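Local coordinates for protein probable methyltransferase (Bordetella pertussis, PDB 3KTY) that probably transfers methyl groups from S-adenosyl-L-methionine to RNA as a TrmH-family enzyme; this chain is the larger, SpoU-type part of the full-length protein, at residues 18-21 with 22-25; 44-47 with 48-51; 27-30 with 31-35; 61-64 with 65-69; 70-74 with 75-79. One frame throughout, in Å; residues are numbered along the deposited sequence.

Contact 1. Residues 18-21 with 22-25; sequences PSHP and GNVG
His20 and Asn23 meet where the loop after strand 11-16 turns into helix 21-33. The two side chains lie alongside each other and point the same way, and Asn23 ND2 comes within 3.2 Å of His20 CB. The imidazole and amide planes stand 84° apart, so the groups are not stacked; the amide nitrogen reaches the ring obliquely, 3.5 Å from His20 CD2. Asn23 has CG anti to its carbonyl carbon (chi1 -75°), which brings the amide beside His20 CB. The backbone bonds start the helix: Gly25 N donates to Pro21 O at 3.2 Å with an N-H...O angle of 163°, a regular bond of the first helical turn. Val24 N makes weaker bonds to both His20 O and Pro21 O, so this one N-H is shared between two acceptors.

A water ties the loop to the amide. It accepts from Ser19 N at 3.0 Å and, weakly, from Asn23 ND2. Farther out, Asn156 ND2 donates to Asn23 OD1; the firm bond is at OD1, and the weak water bond at ND2 is consistent with this orientation of the amide. On the buried side, Pro18 CB packs on Val24 CG2 at 4.0 Å.

Residues 18-25 thus carry the chain from the loop into the first turn of helix 21-33, which connects strands 11-16 and 39-42. Pro18 leans on Pro44, Val24 on Thr50 of the loop after strand 39-42, and Glu54 of helix 53-59 accepts a weak bond from Gly22 N.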
loop_
_atom_site.group_PDB
_atom_site.type_symbol
_atom_site.label_atom_id
_atom_site.label_comp_id
_atom_site.label_asym_id
_atom_site.label_seq_id
_atom_site.Cartn_x
_atom_site.Cartn_y
_atom_site.Cartn_z
ATOM N N PRO A 18 -9.263 -1.516 -17.614
ATOM C CA PRO A 18 -9.443 -2.511 -16.555
ATOM C C PRO A 18 -10.067 -3.745 -17.144
ATOM O O PRO A 18 -11.055 -3.654 -17.850
ATOM C CB PRO A 18 -10.452 -1.848 -15.605
ATOM C CG PRO A 18 -11.057 -0.726 -16.396
ATOM C CD PRO A 18 -9.919 -0.256 -17.256
ATOM N N SER A 19 -9.486 -4.886 -16.832
ATOM C CA SER A 19 -9.884 -6.152 -17.424
ATOM C C SER A 19 -10.659 -6.983 -16.407
ATOM O O SER A 19 -11.590 -7.695 -16.772
ATOM C CB SER A 19 -8.636 -6.895 -17.901
ATOM O OG SER A 19 -8.958 -8.177 -18.367
ATOM N N HIS A 20 -10.278 -6.866 -15.129
ATOM C CA HIS A 20 -10.851 -7.666 -14.038
ATOM C C HIS A 20 -11.753 -6.831 -13.115
ATOM O O HIS A 20 -11.277 -5.913 -12.465
ATOM C CB HIS A 20 -9.716 -8.272 -13.208
ATOM C CG HIS A 20 -8.720 -9.061 -14.010
ATOM N ND1 HIS A 20 -8.957 -10.353 -14.433
ATOM C CD2 HIS A 20 -7.472 -8.750 -14.438
ATOM C CE1 HIS A 20 -7.906 -10.798 -15.101
ATOM N NE2 HIS A 20 -6.991 -9.844 -15.122
ATOM N N PRO A 21 -13.064 -7.144 -13.057
ATOM C CA PRO A 21 -14.037 -6.380 -12.255
ATOM C C PRO A 21 -13.733 -6.320 -10.755
ATOM O O PRO A 21 -13.997 -5.300 -10.120
ATOM C CB PRO A 21 -15.356 -7.110 -12.499
ATOM C CG PRO A 21 -15.197 -7.732 -13.825
ATOM C CD PRO A 21 -13.726 -8.136 -13.904
ATOM N N GLY A 22 -13.171 -7.386 -10.197
ATOM C CA GLY A 22 -12.759 -7.355 -8.807
ATOM C C GLY A 22 -11.710 -6.305 -8.503
ATOM O O GLY A 22 -11.773 -5.666 -7.456
ATOM N N ASN A 23 -10.735 -6.149 -9.402
ATOM C CA ASN A 23 -9.753 -5.072 -9.314
ATOM C C ASN A 23 -10.407 -3.687 -9.249
ATOM O O ASN A 23 -9.887 -2.771 -8.595
ATOM C CB ASN A 23 -8.784 -5.076 -10.506
ATOM C CG ASN A 23 -7.733 -6.184 -10.442
ATOM O OD1 ASN A 23 -7.167 -6.484 -9.384
ATOM N ND2 ASN A 23 -7.430 -6.761 -11.605
ATOM N N VAL A 24 -11.534 -3.523 -9.931
ATOM C CA VAL A 24 -12.215 -2.227 -9.956
ATOM C C VAL A 24 -12.842 -1.933 -8.627
ATOM O O VAL A 24 -12.796 -0.789 -8.164
ATOM C CB VAL A 24 -13.358 -2.182 -10.972
ATOM C CG1 VAL A 24 -14.149 -0.918 -10.792
ATOM C CG2 VAL A 24 -12.823 -2.310 -12.388
ATOM N N GLY A 25 -13.453 -2.960 -8.020
ATOM C CA GLY A 25 -13.932 -2.859 -6.647
ATOM C C GLY A 25 -12.816 -2.612 -5.628
ATOM O O GLY A 25 -12.940 -1.770 -4.750
HETATM O O HOH W 1 -7.915 -4.773 -14.238
#

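Contact 2. Residues 44-47 with 48-51; sequences PRFP and DMTA
Pro44 packs on Met49, a selenomethionine, which is the last residue of a type II beta turn begun by Phe46, in the loop between strand 39-42 and helix 53-59. The polar part is slight. Met49 N reaches Phe46 O at 3.5 Å in a weak bond, with an N-H...O angle of 138°, and Asp48 takes the positive phi of 69° expected at the third position of such a turn. Beyond it, Ala51 N bonds to Asp48 O at 2.9 Å, with residues 49-51 at helical backbone angles but without a regular helix's bonds.

Apolar contact carries most of the rest. The Met49 chain leaves with CG anti to the carbonyl carbon (chi1 -82°) and bends at chi2, bringing it back toward Pro44, Arg45 and Phe46. Met49 CG lies 3.3 Å from Pro44 CB, while the methyl CE is 3.2 Å from Arg45 CB and 3.5 Å from Phe46 CB. Leu41 of strand 39-42 also touches Met49.

A separate contact involves flat groups: the extended Arg45 chain runs over the Phe46 ring, with CG 3.8 Å above the ring centre. Farther along, Phe46 CZ lies 3.5 Å from the plane of the Arg45 guanidinium, offset toward its rim.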
loop_
_atom_site.group_PDB
_atom_site.type_symbol
_atom_site.label_atom_id
_atom_site.label_comp_id
_atom_site.label_asym_id
_atom_site.label_seq_id
_atom_site.Cartn_x
_atom_site.Cartn_y
_atom_site.Cartn_z
ATOM N N PRO A 44 -13.091 0.164 -20.437
ATOM C CA PRO A 44 -13.054 -1.105 -19.705
ATOM C C PRO A 44 -13.441 -2.236 -20.637
ATOM O O PRO A 44 -14.063 -1.987 -21.685
ATOM C CB PRO A 44 -14.106 -0.914 -18.621
ATOM C CG PRO A 44 -15.007 0.181 -19.187
ATOM C CD PRO A 44 -14.092 1.097 -19.908
ATOM N N ARG A 45 -13.064 -3.464 -20.286
ATOM C CA ARG A 45 -13.394 -4.602 -21.133
ATOM C C ARG A 45 -14.899 -4.726 -21.372
ATOM O O ARG A 45 -15.354 -5.100 -22.469
ATOM C CB ARG A 45 -12.904 -5.903 -20.508
ATOM C CG ARG A 45 -13.220 -7.095 -21.427
ATOM C CD ARG A 45 -12.744 -8.388 -20.882
ATOM N NE ARG A 45 -12.897 -9.497 -21.831
ATOM C CZ ARG A 45 -12.821 -10.761 -21.454
ATOM N NH1 ARG A 45 -12.964 -11.753 -22.322
ATOM N NH2 ARG A 45 -12.606 -11.017 -20.172
ATOM N N PHE A 46 -15.667 -4.478 -20.312
ATOM C CA PHE A 46 -17.120 -4.634 -20.343
ATOM C C PHE A 46 -17.889 -3.370 -20.022
ATOM O O PHE A 46 -17.487 -2.589 -19.174
ATOM C CB PHE A 46 -17.540 -5.690 -19.356
ATOM C CG PHE A 46 -17.074 -7.052 -19.730
ATOM C CD1 PHE A 46 -16.568 -7.910 -18.782
ATOM C CD2 PHE A 46 -17.113 -7.455 -21.054
ATOM C CE1 PHE A 46 -16.139 -9.161 -19.144
ATOM C CE2 PHE A 46 -16.683 -8.701 -21.429
ATOM C CZ PHE A 46 -16.197 -9.561 -20.474
ATOM N N PRO A 47 -19.022 -3.174 -20.695
ATOM C CA PRO A 47 -19.886 -2.098 -20.221
ATOM C C PRO A 47 -20.525 -2.503 -18.884
ATOM O O PRO A 47 -20.875 -3.679 -18.666
ATOM C CB PRO A 47 -20.943 -1.980 -21.335
ATOM C CG PRO A 47 -20.356 -2.694 -22.514
ATOM C CD PRO A 47 -19.550 -3.802 -21.915
ATOM N N ASP A 48 -20.665 -1.527 -17.992
ATOM C CA ASP A 48 -21.254 -1.766 -16.677
ATOM C C ASP A 48 -20.334 -2.613 -15.808
ATOM O O ASP A 48 -20.793 -3.358 -14.952
ATOM C CB ASP A 48 -22.646 -2.396 -16.812
ATOM C CG ASP A 48 -23.646 -1.453 -17.493
ATOM O OD1 ASP A 48 -23.820 -0.315 -16.991
ATOM O OD2 ASP A 48 -24.248 -1.840 -18.529
HETATM N N MSE A 49 -19.034 -2.494 -16.073
HETATM C CA MSE A 49 -17.976 -3.008 -15.213
HETATM C C MSE A 49 -18.221 -2.747 -13.743
HETATM O O MSE A 49 -18.037 -3.634 -12.923
HETATM C CB MSE A 49 -16.675 -2.294 -15.548
HETATM C CG MSE A 49 -15.961 -2.855 -16.722
HETATM SE SE MSE A 49 -14.788 -4.242 -16.078
HETATM C CE MSE A 49 -14.416 -5.175 -17.752
ATOM N N THR A 50 -18.578 -1.509 -13.400
ATOM C CA THR A 50 -18.714 -1.128 -11.999
ATOM C C THR A 50 -20.004 -1.703 -11.392
ATOM O O THR A 50 -20.222 -1.648 -10.172
ATOM C CB THR A 50 -18.660 0.408 -11.828
ATOM O OG1 THR A 50 -19.798 1.013 -12.455
ATOM C CG2 THR A 50 -17.396 0.969 -12.445
ATOM N N ALA A 51 -20.861 -2.263 -12.245
ATOM C CA ALA A 51 -22.032 -2.943 -11.740
ATOM C C ALA A 51 -21.823 -4.461 -11.592
ATOM O O ALA A 51 -22.618 -5.132 -10.926
ATOM C CB ALA A 51 -23.261 -2.619 -12.590
#

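Contact 3. Residues 27-30 with 31-35; sequences AARA and IKTMG
Thr33 OG1 donates to Ala30 O at 2.8 Å, a side-chain bond back to the carbonyl three residues earlier in helix 21-33. Its first torsion (chi1 71°) puts OG1 between the backbone N and the carbonyl carbon, from where it reaches back along the helix. Thr33 N bonds to Arg29 O at 2.9 Å, nearly in line with the carbonyl, at 170°. Ile31 N and Lys32 N complete the regular series to Ala27 O and Ala28 O, and Gly35 N bonds to Lys32 O at 2.8 Å. The positive phi of Gly35 (93°), together with two bonds back into the last turn, closes the helix in a Schellman motif.

Outward from this backbone, Thr33 CG2 lies over one face of the Arg29 guanidinium, 4.1 Å from NH2 and offset toward the rim. As modelled, Arg29 NH1 bonds to Gln159 of the second subunit, though the side chain is poorly ordered, and Tyr152 of that subunit packs on both Arg29 and Thr33. Lys32 leads away from residues 27-30, its NZ bonding to Gly61 O. Ile31 CG1 sits 3.5 Å from Ala28 O, close against the helix backbone.

This is the C-terminal half of the helix in the beta-alpha-beta unit of strands 11-16 and 39-42. Ala27 and Ile31 face strand 11-16 through Met15 and Phe13, Ala28 and Ile31 meet Val65 of helix 63-67, and Met34 packs on helix 157-172 as well as on Leu163 of the second subunit.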
loop_
_atom_site.group_PDB
_atom_site.type_symbol
_atom_site.label_atom_id
_atom_site.label_comp_id
_atom_site.label_asym_id
_atom_site.label_seq_id
_atom_site.Cartn_x
_atom_site.Cartn_y
_atom_site.Cartn_z
ATOM N N ALA A 27 -9.974 -1.321 -6.198
ATOM C CA ALA A 27 -9.575 0.026 -6.540
ATOM C C ALA A 27 -10.395 1.062 -5.773
ATOM O O ALA A 27 -9.849 2.015 -5.224
ATOM C CB ALA A 27 -9.667 0.272 -8.100
ATOM N N ALA A 28 -11.703 0.875 -5.731
ATOM C CA ALA A 28 -12.556 1.865 -5.094
ATOM C C ALA A 28 -12.329 1.914 -3.595
ATOM O O ALA A 28 -12.342 2.995 -2.996
ATOM C CB ALA A 28 -14.041 1.561 -5.397
ATOM N N ARG A 29 -12.137 0.724 -3.005
ATOM C CA ARG A 29 -11.956 0.566 -1.567
ATOM C C ARG A 29 -10.590 1.119 -1.223
ATOM O O ARG A 29 -10.443 1.963 -0.329
ATOM C CB ARG A 29 -12.077 -0.910 -1.145
ATOM C CG ARG A 29 -12.150 -1.092 0.355
ATOM C CD ARG A 29 -12.128 -2.564 0.849
ATOM N NE ARG A 29 -11.014 -2.766 1.781
ATOM C CZ ARG A 29 -10.948 -2.264 3.020
ATOM N NH1 ARG A 29 -9.871 -2.483 3.771
ATOM N NH2 ARG A 29 -11.950 -1.539 3.517
ATOM N N ALA A 30 -9.581 0.658 -1.940
ATOM C CA ALA A 30 -8.254 1.277 -1.792
ATOM C C ALA A 30 -8.314 2.815 -1.710
ATOM O O ALA A 30 -7.836 3.395 -0.743
ATOM C CB ALA A 30 -7.342 0.856 -2.934
ATOM N N ILE A 31 -8.884 3.500 -2.705
ATOM C CA ILE A 31 -8.827 4.970 -2.619
ATOM C C ILE A 31 -9.688 5.560 -1.519
ATOM O O ILE A 31 -9.342 6.557 -0.901
ATOM C CB ILE A 31 -9.032 5.725 -3.972
ATOM C CG1 ILE A 31 -10.431 5.499 -4.541
ATOM C CG2 ILE A 31 -7.944 5.345 -4.985
ATOM C CD1 ILE A 31 -10.683 6.351 -5.763
ATOM N N LYS A 32 -10.818 4.940 -1.250
ATOM C CA LYS A 32 -11.606 5.463 -0.175
ATOM C C LYS A 32 -10.840 5.417 1.139
ATOM O O LYS A 32 -10.939 6.353 1.924
ATOM C CB LYS A 32 -12.935 4.728 -0.039
ATOM C CG LYS A 32 -13.918 5.528 0.763
ATOM C CD LYS A 32 -15.260 4.851 0.803
ATOM C CE LYS A 32 -16.320 5.777 1.396
ATOM N NZ LYS A 32 -17.344 4.975 2.118
ATOM N N THR A 33 -10.106 4.327 1.399
ATOM C CA THR A 33 -9.386 4.224 2.666
ATOM C C THR A 33 -8.369 5.341 2.858
ATOM O O THR A 33 -7.972 5.631 3.982
ATOM C CB THR A 33 -8.657 2.856 2.885
ATOM O OG1 THR A 33 -7.526 2.742 2.004
ATOM C CG2 THR A 33 -9.590 1.725 2.657
HETATM N N MSE A 34 -7.916 5.914 1.755
HETATM C CA MSE A 34 -6.990 7.032 1.755
HETATM C C MSE A 34 -7.708 8.376 1.716
HETATM O O MSE A 34 -7.083 9.418 1.668
HETATM C CB MSE A 34 -5.998 6.906 0.571
HETATM C CG MSE A 34 -5.056 5.635 0.685
HETATM SE SE MSE A 34 -4.141 5.555 2.462
HETATM C CE MSE A 34 -4.154 3.618 2.720
ATOM N N GLY A 35 -9.029 8.354 1.724
ATOM C CA GLY A 35 -9.778 9.591 1.714
ATOM C C GLY A 35 -10.187 10.097 0.335
ATOM O O GLY A 35 -10.735 11.176 0.237
#

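Contact 4. Residues 61-64 with 65-69; sequences GALD and VLERA
Asp64 O accepts from Arg68 N at 3.1 Å and Leu63 O from Glu67 N at 2.8 Å, and with Leu66 N to Ala62 O these i to i+4 bonds define the short helix 63-67, whose N-cap position is Ala62.

The carboxylate of Asp64 folds back on its own helix. With chi1 at 63°, CG stands between the backbone N and the carbonyl carbon, and OD2 comes 2.6 Å from Val65 N; with an N-H...O angle of 127° this bond is only weak and of doubtful worth, being short and strongly bent. The same N-H also bonds weakly to Ala62 O. On the other branch, OD1 lies 4.4 Å from Arg68 NH1, beyond a salt bridge, so any attraction there would be weak and indirect. Lys32 NZ forms a weak, long ion pair with OD2.

Arg68 bends at chi3 (-69°), which lays its guanidinium back over the helix, one face toward Asp64 O. Its NH2 donates to Gly37 O and makes a weak, long ion pair with Glu38. Glu67 runs back along the first turn, its OE1 3.5 Å from Asp64 CA.

The apolar contacts include Leu63 CD2 on Leu66 CD2, 4.1 Å apart. Both leucines pack on Val56 of helix 53-59, Leu66 also on Ala59 there, while Ala62 touches Lys32 of helix 21-33. The arrangement is a short connecting helix, packed on two others, that leads into strand 70-72, outermost in this chain's parallel sheet, in an alpha-beta-alpha sandwich.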
loop_
_atom_site.group_PDB
_atom_site.type_symbol
_atom_site.label_atom_id
_atom_site.label_comp_id
_atom_site.label_asym_id
_atom_site.label_seq_id
_atom_site.Cartn_x
_atom_site.Cartn_y
_atom_site.Cartn_z
ATOM N N GLY A 61 -18.084 -1.278 1.583
ATOM C CA GLY A 61 -17.705 -0.062 2.285
ATOM C C GLY A 61 -17.569 1.134 1.343
ATOM O O GLY A 61 -17.949 2.253 1.678
ATOM N N ALA A 62 -17.015 0.891 0.165
ATOM C CA ALA A 62 -16.765 1.938 -0.830
ATOM C C ALA A 62 -17.703 1.805 -2.038
ATOM O O ALA A 62 -17.347 2.145 -3.167
ATOM C CB ALA A 62 -15.321 1.884 -1.281
ATOM N N LEU A 63 -18.907 1.305 -1.800
ATOM C CA LEU A 63 -19.855 1.092 -2.890
ATOM C C LEU A 63 -20.270 2.391 -3.570
ATOM O O LEU A 63 -20.542 2.408 -4.773
ATOM C CB LEU A 63 -21.083 0.360 -2.395
ATOM C CG LEU A 63 -21.187 -0.934 -3.186
ATOM C CD1 LEU A 63 -21.958 -2.022 -2.405
ATOM C CD2 LEU A 63 -21.803 -0.647 -4.573
ATOM N N ASP A 64 -20.334 3.456 -2.774
ATOM C CA ASP A 64 -20.568 4.805 -3.262
ATOM C C ASP A 64 -19.490 5.299 -4.245
ATOM O O ASP A 64 -19.805 5.916 -5.241
ATOM C CB ASP A 64 -20.695 5.774 -2.067
ATOM C CG ASP A 64 -19.403 5.861 -1.222
ATOM O OD1 ASP A 64 -19.271 6.839 -0.429
ATOM O OD2 ASP A 64 -18.522 4.970 -1.360
ATOM N N VAL A 65 -18.220 5.050 -3.956
ATOM C CA VAL A 65 -17.156 5.505 -4.833
ATOM C C VAL A 65 -17.319 4.772 -6.149
ATOM O O VAL A 65 -17.098 5.330 -7.240
ATOM C CB VAL A 65 -15.760 5.217 -4.207
ATOM C CG1 VAL A 65 -14.632 5.288 -5.234
ATOM C CG2 VAL A 65 -15.490 6.169 -3.080
ATOM N N LEU A 66 -17.728 3.519 -6.012
ATOM C CA LEU A 66 -17.860 2.578 -7.100
ATOM C C LEU A 66 -19.024 2.935 -8.006
ATOM O O LEU A 66 -18.905 2.871 -9.212
ATOM C CB LEU A 66 -18.091 1.191 -6.537
ATOM C CG LEU A 66 -18.175 0.139 -7.634
ATOM C CD1 LEU A 66 -16.861 0.018 -8.426
ATOM C CD2 LEU A 66 -18.610 -1.225 -7.047
ATOM N N GLU A 67 -20.149 3.309 -7.410
ATOM C CA GLU A 67 -21.312 3.762 -8.160
ATOM C C GLU A 67 -20.976 5.004 -8.960
ATOM O O GLU A 67 -21.159 5.029 -10.164
ATOM C CB GLU A 67 -22.462 4.087 -7.217
ATOM C CG GLU A 67 -23.305 2.915 -6.838
ATOM C CD GLU A 67 -24.006 3.112 -5.500
ATOM O OE1 GLU A 67 -23.639 4.062 -4.762
ATOM O OE2 GLU A 67 -24.914 2.309 -5.181
ATOM N N ARG A 68 -20.471 6.027 -8.278
ATOM C CA ARG A 68 -20.162 7.312 -8.902
ATOM C C ARG A 68 -19.028 7.308 -9.914
ATOM O O ARG A 68 -18.779 8.327 -10.539
ATOM C CB ARG A 68 -19.850 8.370 -7.834
ATOM C CG ARG A 68 -21.057 8.716 -6.942
ATOM C CD ARG A 68 -20.721 9.822 -5.928
ATOM N NE ARG A 68 -19.769 9.390 -4.891
ATOM C CZ ARG A 68 -18.440 9.554 -4.913
ATOM N NH1 ARG A 68 -17.724 9.109 -3.886
ATOM N NH2 ARG A 68 -17.820 10.153 -5.934
ATOM N N ALA A 69 -18.307 6.198 -10.049
ATOM C CA ALA A 69 -17.172 6.134 -10.979
ATOM C C ALA A 69 -17.598 6.460 -12.420
ATOM O O ALA A 69 -18.578 5.934 -12.926
ATOM C CB ALA A 69 -16.552 4.772 -10.944
#

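Contact 5. Residues 70-74 with 75-79; sequences AVHDT and LEEAL
A helix N-cap by Thr74, flanked by packing of His72 on Glu77 and Ala78, joins strand 70-72, outermost in this chain's parallel sheet, to helix 75-79. Thr74 OG1 accepts from Glu77 N at 3.1 Å, with a nearly straight N-H...O angle of 167°. The threonine torsion (chi1 74°) sets OG1 between the backbone N and the carbonyl carbon, where it can meet the N-H at the start of the helix. Ala78 N adds a weak bond to Thr74 O at 3.4 Å, and within the helix Leu79 N bonds to Leu75 O at 2.7 Å.

Beside the cap, the His72 ring receives the aliphatic part of Glu77 over one face. Glu77 CG lies 3.3 Å from His72 ND1 and 3.6 Å from His72 CG, and the two side chains cross at about a right angle. The ring and carboxylate planes are 64° apart. Glu77 OE2 is 4.5 Å from His72 ND1, so the charged end is near the ring but not in contact with it. His72 CD2 also touches Ala78 CB, at 3.9 Å.

Strand 70-72 bonds through its backbone to strand 39-42, at Leu39 and Leu41. Helix 75-79 packs on strands 39-42 and 11-16: Ala78 meets Val40 and Val42, and Leu75 and Leu79 lie on Ile14 of strand 11-16 and on Leu139.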
loop_
_atom_site.group_PDB
_atom_site.type_symbol
_atom_site.label_atom_id
_atom_site.label_comp_id
_atom_site.label_asym_id
_atom_site.label_seq_id
_atom_site.Cartn_x
_atom_site.Cartn_y
_atom_site.Cartn_z
ATOM N N ALA A 70 -16.833 7.311 -13.075
ATOM C CA ALA A 70 -17.124 7.714 -14.428
ATOM C C ALA A 70 -16.446 6.738 -15.389
ATOM O O ALA A 70 -15.329 6.308 -15.133
ATOM C CB ALA A 70 -16.596 9.143 -14.636
ATOM N N VAL A 71 -17.122 6.371 -16.482
ATOM C CA VAL A 71 -16.511 5.529 -17.508
ATOM C C VAL A 71 -16.471 6.283 -18.838
ATOM O O VAL A 71 -17.520 6.684 -19.325
ATOM C CB VAL A 71 -17.324 4.212 -17.783
ATOM C CG1 VAL A 71 -16.632 3.349 -18.834
ATOM C CG2 VAL A 71 -17.542 3.429 -16.540
ATOM N N HIS A 72 -15.289 6.390 -19.442
ATOM C CA HIS A 72 -15.107 6.952 -20.767
ATOM C C HIS A 72 -14.479 5.938 -21.667
ATOM O O HIS A 72 -13.913 4.985 -21.192
ATOM C CB HIS A 72 -14.202 8.135 -20.681
ATOM C CG HIS A 72 -14.636 9.114 -19.651
ATOM N ND1 HIS A 72 -15.820 9.815 -19.762
ATOM C CD2 HIS A 72 -14.082 9.486 -18.475
ATOM C CE1 HIS A 72 -15.958 10.607 -18.714
ATOM N NE2 HIS A 72 -14.922 10.410 -17.904
ATOM N N ASP A 73 -14.604 6.134 -22.971
ATOM C CA ASP A 73 -13.945 5.271 -23.926
ATOM C C ASP A 73 -12.516 5.703 -24.191
ATOM O O ASP A 73 -11.694 4.915 -24.672
ATOM C CB ASP A 73 -14.704 5.265 -25.253
ATOM C CG ASP A 73 -16.078 4.582 -25.161
ATOM O OD1 ASP A 73 -16.319 3.816 -24.201
ATOM O OD2 ASP A 73 -16.920 4.816 -26.060
ATOM N N THR A 74 -12.196 6.949 -23.874
ATOM C CA THR A 74 -10.882 7.449 -24.228
ATOM C C THR A 74 -10.196 8.177 -23.060
ATOM O O THR A 74 -10.854 8.724 -22.175
ATOM C CB THR A 74 -10.995 8.440 -25.396
ATOM O OG1 THR A 74 -11.547 9.682 -24.915
ATOM C CG2 THR A 74 -11.869 7.855 -26.569
ATOM N N LEU A 75 -8.867 8.231 -23.099
ATOM C CA LEU A 75 -8.117 8.853 -22.025
ATOM C C LEU A 75 -8.237 10.378 -22.206
ATOM O O LEU A 75 -8.334 11.166 -21.248
ATOM C CB LEU A 75 -6.660 8.347 -22.019
ATOM C CG LEU A 75 -5.736 8.853 -20.875
ATOM C CD1 LEU A 75 -6.242 8.558 -19.451
ATOM C CD2 LEU A 75 -4.315 8.342 -21.011
ATOM N N GLU A 76 -8.279 10.793 -23.453
ATOM C CA GLU A 76 -8.562 12.195 -23.763
ATOM C C GLU A 76 -9.760 12.731 -22.982
ATOM O O GLU A 76 -9.647 13.759 -22.321
ATOM C CB GLU A 76 -8.778 12.379 -25.276
ATOM C CG GLU A 76 -7.492 12.284 -26.094
ATOM C CD GLU A 76 -7.173 10.874 -26.606
ATOM O OE1 GLU A 76 -7.742 9.887 -26.082
ATOM O OE2 GLU A 76 -6.346 10.757 -27.546
ATOM N N GLU A 77 -10.912 12.067 -23.089
ATOM C CA GLU A 77 -12.082 12.444 -22.305
ATOM C C GLU A 77 -11.785 12.539 -20.787
ATOM O O GLU A 77 -12.152 13.530 -20.107
ATOM C CB GLU A 77 -13.204 11.446 -22.540
ATOM C CG GLU A 77 -14.544 11.882 -21.922
ATOM C CD GLU A 77 -15.165 13.127 -22.658
ATOM O OE1 GLU A 77 -14.607 13.596 -23.684
ATOM O OE2 GLU A 77 -16.226 13.619 -22.225
ATOM N N ALA A 78 -11.113 11.506 -20.259
ATOM C CA ALA A 78 -10.780 11.450 -18.820
ATOM C C ALA A 78 -9.810 12.574 -18.376
ATOM O O ALA A 78 -9.911 13.116 -17.270
ATOM C CB ALA A 78 -10.275 10.081 -18.429
ATOM N N LEU A 79 -8.919 12.961 -19.275
ATOM C CA LEU A 79 -8.000 14.071 -19.019
ATOM C C LEU A 79 -8.534 15.479 -19.277
ATOM O O LEU A 79 -7.937 16.468 -18.817
ATOM C CB LEU A 79 -6.693 13.868 -19.781
ATOM C CG LEU A 79 -6.024 12.590 -19.276
ATOM C CD1 LEU A 79 -4.665 12.350 -19.863
ATOM C CD2 LEU A 79 -5.947 12.657 -17.762
#

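In the fold
Along the chain the contacts follow the order 1, 3, 2, 4, 5, and all belong to the SpoU-type methylase region of the chain. Contacts 1 and 3 share helix 21-33, with centres 14 Å apart. Contact 2 touches contact 1, where Pro18 O and Arg45 N approach to 3.2 Å, a probable hydrogen bond. Contact 4 meets contact 3 where Ala28 O and Ala62 CB lie 3.6 Å apart, and contact 1 where Val24 CG1 packs on Leu66 CD1. Contact 5 continues from contact 4 in sequence and touches contact 2 through Val71 and Pro44; contacts 3 and 5 stay about 10 Å apart at their nearest atoms. Contacts 3 and 4 both touch the second subunit.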